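Local atomic coordinates of beta sliding clamp (Bartonella birtlesii LL-WM9, PDB entry 6PTR), a protein that probably encircles DNA as a head-to-tail homodimeric ring, tethering DNA polymerases to their template so that replication becomes processive. Residues C[163-169]-C[252-257]; C[177-181]-C[193-198]; C[358-364]-C[374-380]. All coordinates share one frame; numbering follows the deposited sequence.

In the fold
All three contacts reach one antiparallel sheet that runs from the central domain into the C-terminal domain. Contact 1 ties the start of strand 167-173 to the loop after strand 245-250, and contact 2, the hairpin of strands 179-185 and 189-196, is nested inside the chain loop that contact 1 closes. Contact 3, a second hairpin, follows in the C-terminal domain; its strand 372-376 pairs with strand 189-196, so the sheet crosses the domain boundary. Centres of contacts 1 and 2 lie about 20 Å apart, of 1 and 3 about 22 Å, of 2 and 3 about 26 Å. Contacts 1 and 3 both border the bound griselimycin peptide.

Contact 1. Residues C[163-169]-C[252-257]; sequences YYLNGIY and VDGTFP
Y164 and P257 form part of the wall of the griselimycin site, where a short 3-10 turn, 163-165, and the start of strand 167-173 meet the loop that leaves strand 245-250. Both pack on the bound peptide. The Y164 side chain reaches the loop because CG stands between the backbone N and the carbonyl carbon (chi1 51°), which brings one ring face over T255 O, with CD1 3.5 Å from that oxygen. L165 sends its CD2 methyl to P257 CD at 3.7 Å, so the proline ring is backed by leucine while it also touches Y164 CE1.

F256 is buried, and a flat apolar ring suits it because both faces are packed. Y169 CB sits over the centre of one face, 3.5 Å from the centroid and close to the ring normal, a CH-pi contact; P257 CD lies on the opposite face. F256 CB in turn lies over a face of the Y169 ring, 3.9 Å from that centroid. The two rings are nearly parallel, 13° apart, but so slid that they barely overlap. At the F256 edge, CD1 meets Y164 O.

Further out, Y163 OH donates to D253 O at 2.7 Å, the carbonyl oxygen lying near the plane of the tyrosine ring. V252 CG1 approaches the same ring obliquely, 3.7 Å from Y163 CD1. G254, with no side chain, lets its CA come to 3.6 Å from Y163 OH.

N166 ND2 bonds to R162 O and E159 O, and its OD1 to R211 NH1. One phenolic hydrogen bond thus joins the exposed end; most of the rest is hydrocarbon packing, with T255 O over the Y164 ring and Y164 O at the F256 edge, consistent with the packing of Y164 and P257 on side chains of the bound peptide.

Contact 2. Residues C[177-181]-C[193-198]; sequences VLKLR and VDMEAP
R181 and D194 are a non-hydrogen-bonded pair on neighbouring antiparallel strands and carry the charged part of the contact. Their side chains lie side by side on the same face, with guanidinium and carboxylate nearly coplanar at 18°. R181 NH2 donates to the syn lone pair of D194 OD2 at 2.8 Å, and R181 NE to D194 OD1; the latter separation is very short, so its exact length is doubtful. The arginine chain is extended at first (chi1 175°) and then bends at chi3, which turns the NE edge to the aspartate. Arginine suits the place because the two N-H groups of that edge match the two carboxylate oxygens. R181 NH1 also hydrogen-bonds to Y259 OH, giving the guanidinium a second partner. K179 lays CD against D194 OD2 at 3.5 Å, but its amine makes its salt bridge with D175.

Backbone hydrogen bonds form the ladder. L180 and M195 are the hydrogen-bonded pair, exchanging L180 N to M195 O (2.8 Å) and M195 N to L180 O (2.9 Å). Beyond the paired strands, A197 N reaches L178 O at 2.9 Å.

Among the apolar contacts, L180 and M195 share the other face and point the same way, CB to CG at 4.0 Å. At the end of the hairpin the small A197 tucks its CB against L178 CB at 3.8 Å, and V177 CG2 crosses the aliphatic part of E196, meeting its CG at 3.6 Å.

This is an antiparallel beta hairpin, strands 179-185 and 189-196, adjacent in the sheet shared by the central and C-terminal domains, with the salt bridge on one face and L180 and M195 on the other, toward L140.

Contact 3. Residues C[358-364]-C[374-380]; sequences AVAPALI and YVLMPVR
The ring of Y374 is met across the hairpin by I364 O, which approaches obliquely, 3.7 Å from CD2. The two proline rings are approached by carbonyl oxygens at P378 and by M377 SD at P361: P378 turns CD to A360 O at 3.2 Å and CG to A358 O, while P361 CG lies 3.7 Å from the sulfur. P361 and M377 run side by side in the same direction. A bend at chi2 (64°) in the methionine then brings CE to 3.3 Å from V359 O.

Proline suits position 378 because the regular pairing ends here: P378 stands where the next backbone N-H of the ladder would be, and its ring carbons meet A360 O. Short of that point the ladder is regular. A362 pairs with L376 and I364 with Y374, each pair exchanging two hydrogen bonds, the shortest being I364 N to Y374 O at 2.8 Å. Past the prolines a water takes over, donating to A358 O and to V379 O, 2.7 Å from each, and so joins the diverging chains.

Apolar side chains pack on both faces, V375 with L363 on one and I364 with L376 on the other, where I364 CD1 crosses to L376 CB at 4.0 Å. V375 CG1 also touches P361 CB at 3.7 Å. V359, V375, M377 and R380 all touch the bound griselimycin peptide, with which R380 forms backbone hydrogen bonds.

I364 and L376 pack down on helix 336-345, whose Q345 binds Y374 OH, while A362 and P378 rest on F334 of strand 330-335. Backbone hydrogen bonds join L363 to M354 of strand 350-355 and V375 to L190 of strand 189-196, placing the hairpin inside the sheet shared by two domains.

Contact 1. Residues C[163-169]-C[252-257]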
loop_
_atom_site.group_PDB
_atom_site.type_symbol
_atom_site.label_atom_id
_atom_site.label_comp_id
_atom_site.label_asym_id
_atom_site.label_seq_id
_atom_site.Cartn_x
_atom_site.Cartn_y
_atom_site.Cartn_z
ATOM N N TYR C 163 -23.203 13.307 12.597
ATOM C CA TYR C 163 -23.300 11.860 12.814
ATOM C C TYR C 163 -24.489 11.240 12.086
ATOM O O TYR C 163 -24.393 10.093 11.625
ATOM C CB TYR C 163 -23.363 11.531 14.312
ATOM C CG TYR C 163 -24.745 11.667 14.913
ATOM C CD1 TYR C 163 -25.559 10.551 15.118
ATOM C CD2 TYR C 163 -25.243 12.915 15.266
ATOM C CE1 TYR C 163 -26.837 10.683 15.664
ATOM C CE2 TYR C 163 -26.508 13.056 15.807
ATOM C CZ TYR C 163 -27.302 11.944 16.003
ATOM O OH TYR C 163 -28.557 12.114 16.543
ATOM N N TYR C 164 -25.610 11.956 11.945
ATOM C CA TYR C 164 -26.725 11.304 11.264
ATOM C C TYR C 164 -26.645 11.434 9.758
ATOM O O TYR C 164 -27.559 10.975 9.073
ATOM C CB TYR C 164 -28.097 11.797 11.772
ATOM C CG TYR C 164 -28.337 13.284 11.830
ATOM C CD1 TYR C 164 -28.582 14.021 10.673
ATOM C CD2 TYR C 164 -28.391 13.941 13.055
ATOM C CE1 TYR C 164 -28.831 15.402 10.742
ATOM C CE2 TYR C 164 -28.627 15.302 13.133
ATOM C CZ TYR C 164 -28.850 16.028 11.977
ATOM O OH TYR C 164 -29.096 17.385 12.072
ATOM N N LEU C 165 -25.589 12.067 9.234
ATOM C CA LEU C 165 -25.222 11.929 7.834
ATOM C C LEU C 165 -24.238 10.791 7.609
ATOM O O LEU C 165 -23.906 10.504 6.461
ATOM C CB LEU C 165 -24.601 13.236 7.295
ATOM C CG LEU C 165 -25.505 14.478 7.267
ATOM C CD1 LEU C 165 -24.856 15.552 6.410
ATOM C CD2 LEU C 165 -26.878 14.153 6.727
ATOM N N ASN C 166 -23.763 10.137 8.671
ATOM C CA ASN C 166 -22.763 9.068 8.545
ATOM C C ASN C 166 -23.454 7.724 8.295
ATOM O O ASN C 166 -23.238 6.749 8.989
ATOM C CB ASN C 166 -21.885 9.001 9.793
ATOM C CG ASN C 166 -20.699 9.978 9.744
ATOM O OD1 ASN C 166 -19.531 9.569 9.809
ATOM N ND2 ASN C 166 -20.998 11.266 9.610
ATOM N N GLY C 167 -24.294 7.696 7.275
ATOM C CA GLY C 167 -24.991 6.465 6.936
ATOM C C GLY C 167 -25.883 6.733 5.753
ATOM O O GLY C 167 -25.824 7.807 5.151
ATOM N N ILE C 168 -26.727 5.759 5.432
ATOM C CA ILE C 168 -27.619 5.849 4.280
ATOM C C ILE C 168 -29.052 5.868 4.777
ATOM O O ILE C 168 -29.436 5.047 5.617
ATOM C CB ILE C 168 -27.413 4.674 3.312
ATOM C CG1 ILE C 168 -26.040 4.749 2.660
ATOM C CG2 ILE C 168 -28.532 4.660 2.244
ATOM C CD1 ILE C 168 -25.772 3.553 1.718
ATOM N N TYR C 169 -29.847 6.788 4.260
ATOM C CA TYR C 169 -31.246 6.885 4.668
ATOM C C TYR C 169 -32.044 5.940 3.783
ATOM O O TYR C 169 -32.206 6.195 2.592
ATOM C CB TYR C 169 -31.743 8.320 4.548
ATOM C CG TYR C 169 -33.173 8.535 5.013
ATOM C CD1 TYR C 169 -33.617 8.001 6.217
ATOM C CD2 TYR C 169 -34.083 9.259 4.241
ATOM C CE1 TYR C 169 -34.947 8.190 6.655
ATOM C CE2 TYR C 169 -35.395 9.457 4.679
ATOM C CZ TYR C 169 -35.804 8.927 5.880
ATOM O OH TYR C 169 -37.093 9.109 6.306
ATOM N N VAL C 252 -28.665 4.413 13.137
ATOM C CA VAL C 252 -28.262 5.713 13.671
ATOM C C VAL C 252 -29.461 6.368 14.336
ATOM O O VAL C 252 -30.527 6.494 13.724
ATOM C CB VAL C 252 -27.694 6.598 12.554
ATOM C CG1 VAL C 252 -27.325 7.982 13.110
ATOM C CG2 VAL C 252 -26.501 5.937 11.905
ATOM N N ASP C 253 -29.282 6.819 15.578
ATOM C CA ASP C 253 -30.362 7.403 16.376
ATOM C C ASP C 253 -30.400 8.895 16.084
ATOM O O ASP C 253 -29.825 9.711 16.807
ATOM C CB ASP C 253 -30.150 7.120 17.861
ATOM C CG ASP C 253 -31.275 7.654 18.726
ATOM O OD1 ASP C 253 -32.247 8.204 18.173
ATOM O OD2 ASP C 253 -31.186 7.520 19.965
ATOM N N GLY C 254 -31.110 9.252 15.023
ATOM C CA GLY C 254 -31.258 10.641 14.627
ATOM C C GLY C 254 -32.280 10.735 13.518
ATOM O O GLY C 254 -32.832 9.732 13.061
ATOM N N THR C 255 -32.544 11.960 13.093
ATOM C CA THR C 255 -33.499 12.209 12.019
ATOM C C THR C 255 -32.748 12.711 10.788
ATOM O O THR C 255 -32.045 13.720 10.865
ATOM C CB THR C 255 -34.552 13.220 12.458
ATOM O OG1 THR C 255 -35.246 12.696 13.599
ATOM C CG2 THR C 255 -35.543 13.457 11.340
ATOM N N PHE C 256 -32.923 12.029 9.656
ATOM C CA PHE C 256 -32.244 12.436 8.425
ATOM C C PHE C 256 -32.852 13.736 7.885
ATOM O O PHE C 256 -34.054 13.976 8.031
ATOM C CB PHE C 256 -32.357 11.314 7.390
ATOM C CG PHE C 256 -31.337 11.378 6.294
ATOM C CD1 PHE C 256 -30.032 10.983 6.534
ATOM C CD2 PHE C 256 -31.675 11.844 5.021
ATOM C CE1 PHE C 256 -29.067 11.035 5.531
ATOM C CE2 PHE C 256 -30.722 11.882 4.007
ATOM C CZ PHE C 256 -29.403 11.468 4.275
ATOM N N PRO C 257 -32.044 14.608 7.265
ATOM C CA PRO C 257 -32.591 15.876 6.755
ATOM C C PRO C 257 -33.621 15.682 5.651
ATOM O O PRO C 257 -33.733 14.624 5.031
ATOM C CB PRO C 257 -31.357 16.629 6.219
ATOM C CG PRO C 257 -30.182 16.013 6.950
ATOM C CD PRO C 257 -30.569 14.557 7.199
#

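Contact 2. Residues C[177-181]-C[193-198]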
loop_
_atom_site.group_PDB
_atom_site.type_symbol
_atom_site.label_atom_id
_atom_site.label_comp_id
_atom_site.label_asym_id
_atom_site.label_seq_id
_atom_site.Cartn_x
_atom_site.Cartn_y
_atom_site.Cartn_z
ATOM N N VAL C 177 -46.642 3.852 -7.537
ATOM C CA VAL C 177 -46.051 2.596 -7.111
ATOM C C VAL C 177 -45.079 2.914 -5.980
ATOM O O VAL C 177 -44.268 3.839 -6.099
ATOM C CB VAL C 177 -45.348 1.887 -8.283
ATOM C CG1 VAL C 177 -44.433 2.863 -9.040
ATOM C CG2 VAL C 177 -44.573 0.675 -7.789
ATOM N N LEU C 178 -45.197 2.184 -4.866
ATOM C CA LEU C 178 -44.236 2.326 -3.778
ATOM C C LEU C 178 -42.818 2.173 -4.305
ATOM O O LEU C 178 -42.528 1.270 -5.091
ATOM C CB LEU C 178 -44.473 1.277 -2.686
ATOM C CG LEU C 178 -45.510 1.494 -1.585
ATOM C CD1 LEU C 178 -45.320 0.447 -0.492
ATOM C CD2 LEU C 178 -45.403 2.891 -1.019
ATOM N N LYS C 179 -41.940 3.066 -3.866
ATOM C CA LYS C 179 -40.518 2.976 -4.140
ATOM C C LYS C 179 -39.771 2.698 -2.847
ATOM O O LYS C 179 -40.163 3.181 -1.785
ATOM C CB LYS C 179 -39.987 4.270 -4.768
ATOM C CG LYS C 179 -40.552 4.559 -6.148
ATOM C CD LYS C 179 -39.771 5.685 -6.825
ATOM C CE LYS C 179 -40.251 5.930 -8.242
ATOM N NZ LYS C 179 -41.264 7.019 -8.309
ATOM N N LEU C 180 -38.712 1.901 -2.942
ATOM C CA LEU C 180 -37.696 1.817 -1.902
ATOM C C LEU C 180 -36.538 2.686 -2.346
ATOM O O LEU C 180 -36.052 2.536 -3.469
ATOM C CB LEU C 180 -37.220 0.379 -1.697
ATOM C CG LEU C 180 -35.960 0.197 -0.840
ATOM C CD1 LEU C 180 -36.200 0.596 0.615
ATOM C CD2 LEU C 180 -35.503 -1.267 -0.938
ATOM N N ARG C 181 -36.125 3.619 -1.485
ATOM C CA ARG C 181 -35.137 4.619 -1.850
ATOM C C ARG C 181 -34.001 4.616 -0.847
ATOM O O ARG C 181 -34.210 4.407 0.353
ATOM C CB ARG C 181 -35.775 6.028 -1.928
ATOM C CG ARG C 181 -34.793 7.161 -2.185
ATOM C CD ARG C 181 -35.603 8.465 -2.377
ATOM N NE ARG C 181 -36.278 8.548 -3.680
ATOM C CZ ARG C 181 -37.125 9.513 -4.019
ATOM N NH1 ARG C 181 -37.431 10.468 -3.142
ATOM N NH2 ARG C 181 -37.675 9.524 -5.228
ATOM N N VAL C 193 -31.057 6.828 -5.082
ATOM C CA VAL C 193 -31.428 5.713 -5.957
ATOM C C VAL C 193 -32.768 5.152 -5.511
ATOM O O VAL C 193 -33.018 5.004 -4.308
ATOM C CB VAL C 193 -30.338 4.616 -5.978
ATOM C CG1 VAL C 193 -30.035 4.067 -4.565
ATOM C CG2 VAL C 193 -30.723 3.508 -6.974
ATOM N N ASP C 194 -33.621 4.838 -6.487
ATOM C CA ASP C 194 -34.954 4.277 -6.296
ATOM C C ASP C 194 -35.045 2.901 -6.938
ATOM O O ASP C 194 -34.381 2.630 -7.942
ATOM C CB ASP C 194 -36.047 5.147 -6.948
ATOM C CG ASP C 194 -36.242 6.471 -6.247
ATOM O OD1 ASP C 194 -35.911 6.563 -5.057
ATOM O OD2 ASP C 194 -36.732 7.420 -6.885
ATOM N N MET C 195 -35.899 2.056 -6.360
ATOM C CA MET C 195 -36.418 0.884 -7.061
ATOM C C MET C 195 -37.876 0.698 -6.682
ATOM O O MET C 195 -38.349 1.225 -5.670
ATOM C CB MET C 195 -35.641 -0.388 -6.723
ATOM C CG MET C 195 -35.824 -0.819 -5.297
ATOM S SD MET C 195 -34.959 -2.362 -4.927
ATOM C CE MET C 195 -36.082 -3.558 -5.657
ATOM N N GLU C 196 -38.597 -0.057 -7.519
ATOM C CA GLU C 196 -39.927 -0.496 -7.143
ATOM C C GLU C 196 -39.822 -1.312 -5.867
ATOM O O GLU C 196 -38.999 -2.226 -5.770
ATOM C CB GLU C 196 -40.552 -1.326 -8.264
ATOM C CG GLU C 196 -41.950 -1.814 -7.940
ATOM C CD GLU C 196 -42.708 -2.298 -9.171
ATOM O OE1 GLU C 196 -42.527 -1.708 -10.258
ATOM O OE2 GLU C 196 -43.483 -3.270 -9.042
ATOM N N ALA C 197 -40.642 -0.974 -4.884
ATOM C CA ALA C 197 -40.495 -1.578 -3.568
ATOM C C ALA C 197 -40.931 -3.039 -3.600
ATOM O O ALA C 197 -41.999 -3.354 -4.139
ATOM C CB ALA C 197 -41.315 -0.825 -2.536
ATOM N N PRO C 198 -40.161 -3.949 -3.019
ATOM C CA PRO C 198 -40.611 -5.344 -2.931
ATOM C C PRO C 198 -41.822 -5.454 -2.013
ATOM O O PRO C 198 -42.222 -4.503 -1.337
ATOM C CB PRO C 198 -39.393 -6.072 -2.362
ATOM C CG PRO C 198 -38.628 -5.009 -1.622
ATOM C CD PRO C 198 -38.871 -3.718 -2.344
#

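Contact 3. Residues C[358-364]-C[374-380]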
loop_
_atom_site.group_PDB
_atom_site.type_symbol
_atom_site.label_atom_id
_atom_site.label_comp_id
_atom_site.label_asym_id
_atom_site.label_seq_id
_atom_site.Cartn_x
_atom_site.Cartn_y
_atom_site.Cartn_z
ATOM N N ALA C 358 -24.249 29.986 -10.712
ATOM C CA ALA C 358 -22.948 29.530 -10.251
ATOM C C ALA C 358 -22.932 29.084 -8.794
ATOM O O ALA C 358 -21.958 28.454 -8.373
ATOM C CB ALA C 358 -21.923 30.650 -10.456
ATOM N N VAL C 359 -23.951 29.404 -8.003
ATOM C CA VAL C 359 -23.922 28.935 -6.624
ATOM C C VAL C 359 -25.118 28.045 -6.296
ATOM O O VAL C 359 -25.443 27.853 -5.129
ATOM C CB VAL C 359 -23.804 30.105 -5.630
ATOM C CG1 VAL C 359 -22.442 30.791 -5.816
ATOM C CG2 VAL C 359 -24.949 31.091 -5.807
ATOM N N ALA C 360 -25.775 27.487 -7.329
ATOM C CA ALA C 360 -26.917 26.607 -7.124
ATOM C C ALA C 360 -26.529 25.159 -7.377
ATOM O O ALA C 360 -25.660 24.889 -8.209
ATOM C CB ALA C 360 -28.067 26.992 -8.059
ATOM N N PRO C 361 -27.160 24.210 -6.679
ATOM C CA PRO C 361 -26.796 22.795 -6.855
ATOM C C PRO C 361 -26.959 22.340 -8.294
ATOM O O PRO C 361 -27.880 22.759 -8.996
ATOM C CB PRO C 361 -27.786 22.053 -5.938
ATOM C CG PRO C 361 -28.273 23.038 -4.982
ATOM C CD PRO C 361 -28.184 24.397 -5.638
ATOM N N ALA C 362 -26.064 21.456 -8.717
ATOM C CA ALA C 362 -26.097 20.849 -10.042
ATOM C C ALA C 362 -26.686 19.457 -9.910
ATOM O O ALA C 362 -26.395 18.755 -8.942
ATOM C CB ALA C 362 -24.695 20.750 -10.634
ATOM N N LEU C 363 -27.499 19.066 -10.886
ATOM C CA LEU C 363 -28.075 17.728 -10.958
ATOM C C LEU C 363 -27.318 16.955 -12.029
ATOM O O LEU C 363 -27.229 17.414 -13.175
ATOM C CB LEU C 363 -29.558 17.816 -11.299
ATOM C CG LEU C 363 -30.442 16.572 -11.494
ATOM C CD1 LEU C 363 -30.617 15.832 -10.221
ATOM C CD2 LEU C 363 -31.823 16.993 -12.022
ATOM N N ILE C 364 -26.785 15.783 -11.664
ATOM C CA ILE C 364 -25.887 15.026 -12.537
ATOM C C ILE C 364 -26.400 13.602 -12.696
ATOM O O ILE C 364 -26.913 12.999 -11.743
ATOM C CB ILE C 364 -24.443 15.011 -12.002
ATOM C CG1 ILE C 364 -23.892 16.429 -11.862
ATOM C CG2 ILE C 364 -23.540 14.165 -12.900
ATOM C CD1 ILE C 364 -22.632 16.499 -11.061
ATOM N N TYR C 374 -27.554 12.236 -9.018
ATOM C CA TYR C 374 -26.587 12.807 -8.109
ATOM C C TYR C 374 -26.774 14.316 -8.078
ATOM O O TYR C 374 -27.188 14.934 -9.067
ATOM C CB TYR C 374 -25.160 12.451 -8.526
ATOM C CG TYR C 374 -25.001 10.973 -8.635
ATOM C CD1 TYR C 374 -24.841 10.204 -7.482
ATOM C CD2 TYR C 374 -25.084 10.328 -9.867
ATOM C CE1 TYR C 374 -24.730 8.840 -7.551
ATOM C CE2 TYR C 374 -24.970 8.937 -9.950
ATOM C CZ TYR C 374 -24.801 8.206 -8.781
ATOM O OH TYR C 374 -24.695 6.846 -8.850
ATOM N N VAL C 375 -26.485 14.903 -6.929
ATOM C CA VAL C 375 -26.497 16.350 -6.779
ATOM C C VAL C 375 -25.130 16.790 -6.268
ATOM O O VAL C 375 -24.543 16.151 -5.387
ATOM C CB VAL C 375 -27.621 16.800 -5.826
ATOM C CG1 VAL C 375 -27.683 18.329 -5.757
ATOM C CG2 VAL C 375 -28.952 16.238 -6.251
ATOM N N LEU C 376 -24.619 17.884 -6.820
ATOM C CA LEU C 376 -23.325 18.382 -6.367
ATOM C C LEU C 376 -23.394 19.892 -6.188
ATOM O O LEU C 376 -23.794 20.618 -7.108
ATOM C CB LEU C 376 -22.229 18.024 -7.367
ATOM C CG LEU C 376 -20.827 18.503 -6.985
ATOM C CD1 LEU C 376 -20.379 17.832 -5.700
ATOM C CD2 LEU C 376 -19.872 18.205 -8.132
ATOM N N MET C 377 -22.992 20.362 -4.992
ATOM C CA MET C 377 -22.968 21.800 -4.732
ATOM C C MET C 377 -21.737 22.426 -5.379
ATOM O O MET C 377 -20.648 21.862 -5.314
ATOM C CB MET C 377 -22.937 22.074 -3.224
ATOM C CG MET C 377 -23.339 23.525 -2.837
ATOM S SD MET C 377 -25.058 23.837 -3.294
ATOM C CE MET C 377 -25.195 25.555 -2.832
ATOM N N PRO C 378 -21.867 23.583 -6.009
ATOM C CA PRO C 378 -20.674 24.263 -6.535
ATOM C C PRO C 378 -19.837 24.875 -5.422
ATOM O O PRO C 378 -20.236 24.941 -4.259
ATOM C CB PRO C 378 -21.235 25.360 -7.444
ATOM C CG PRO C 378 -22.645 25.550 -7.008
ATOM C CD PRO C 378 -23.112 24.206 -6.461
ATOM N N VAL C 379 -18.667 25.381 -5.823
ATOM C CA VAL C 379 -17.815 26.172 -4.939
ATOM C C VAL C 379 -17.500 27.472 -5.680
ATOM O O VAL C 379 -17.523 27.521 -6.911
ATOM C CB VAL C 379 -16.505 25.450 -4.537
ATOM C CG1 VAL C 379 -16.815 24.089 -3.852
ATOM C CG2 VAL C 379 -15.603 25.234 -5.746
ATOM N N ARG C 380 -17.154 28.508 -4.925
ATOM C CA ARG C 380 -16.891 29.795 -5.566
ATOM C C ARG C 380 -15.524 29.787 -6.250
ATOM O O ARG C 380 -14.546 29.238 -5.731
ATOM C CB ARG C 380 -16.975 30.943 -4.560
ATOM C CG ARG C 380 -18.368 31.129 -3.971
ATOM C CD ARG C 380 -18.473 32.513 -3.348
ATOM N NE ARG C 380 -18.253 33.576 -4.336
ATOM C CZ ARG C 380 -18.160 34.864 -4.025
ATOM N NH1 ARG C 380 -18.271 35.232 -2.755
ATOM N NH2 ARG C 380 -17.954 35.780 -4.969
HETATM O O HOH W 1 -19.256 28.589 -8.694
#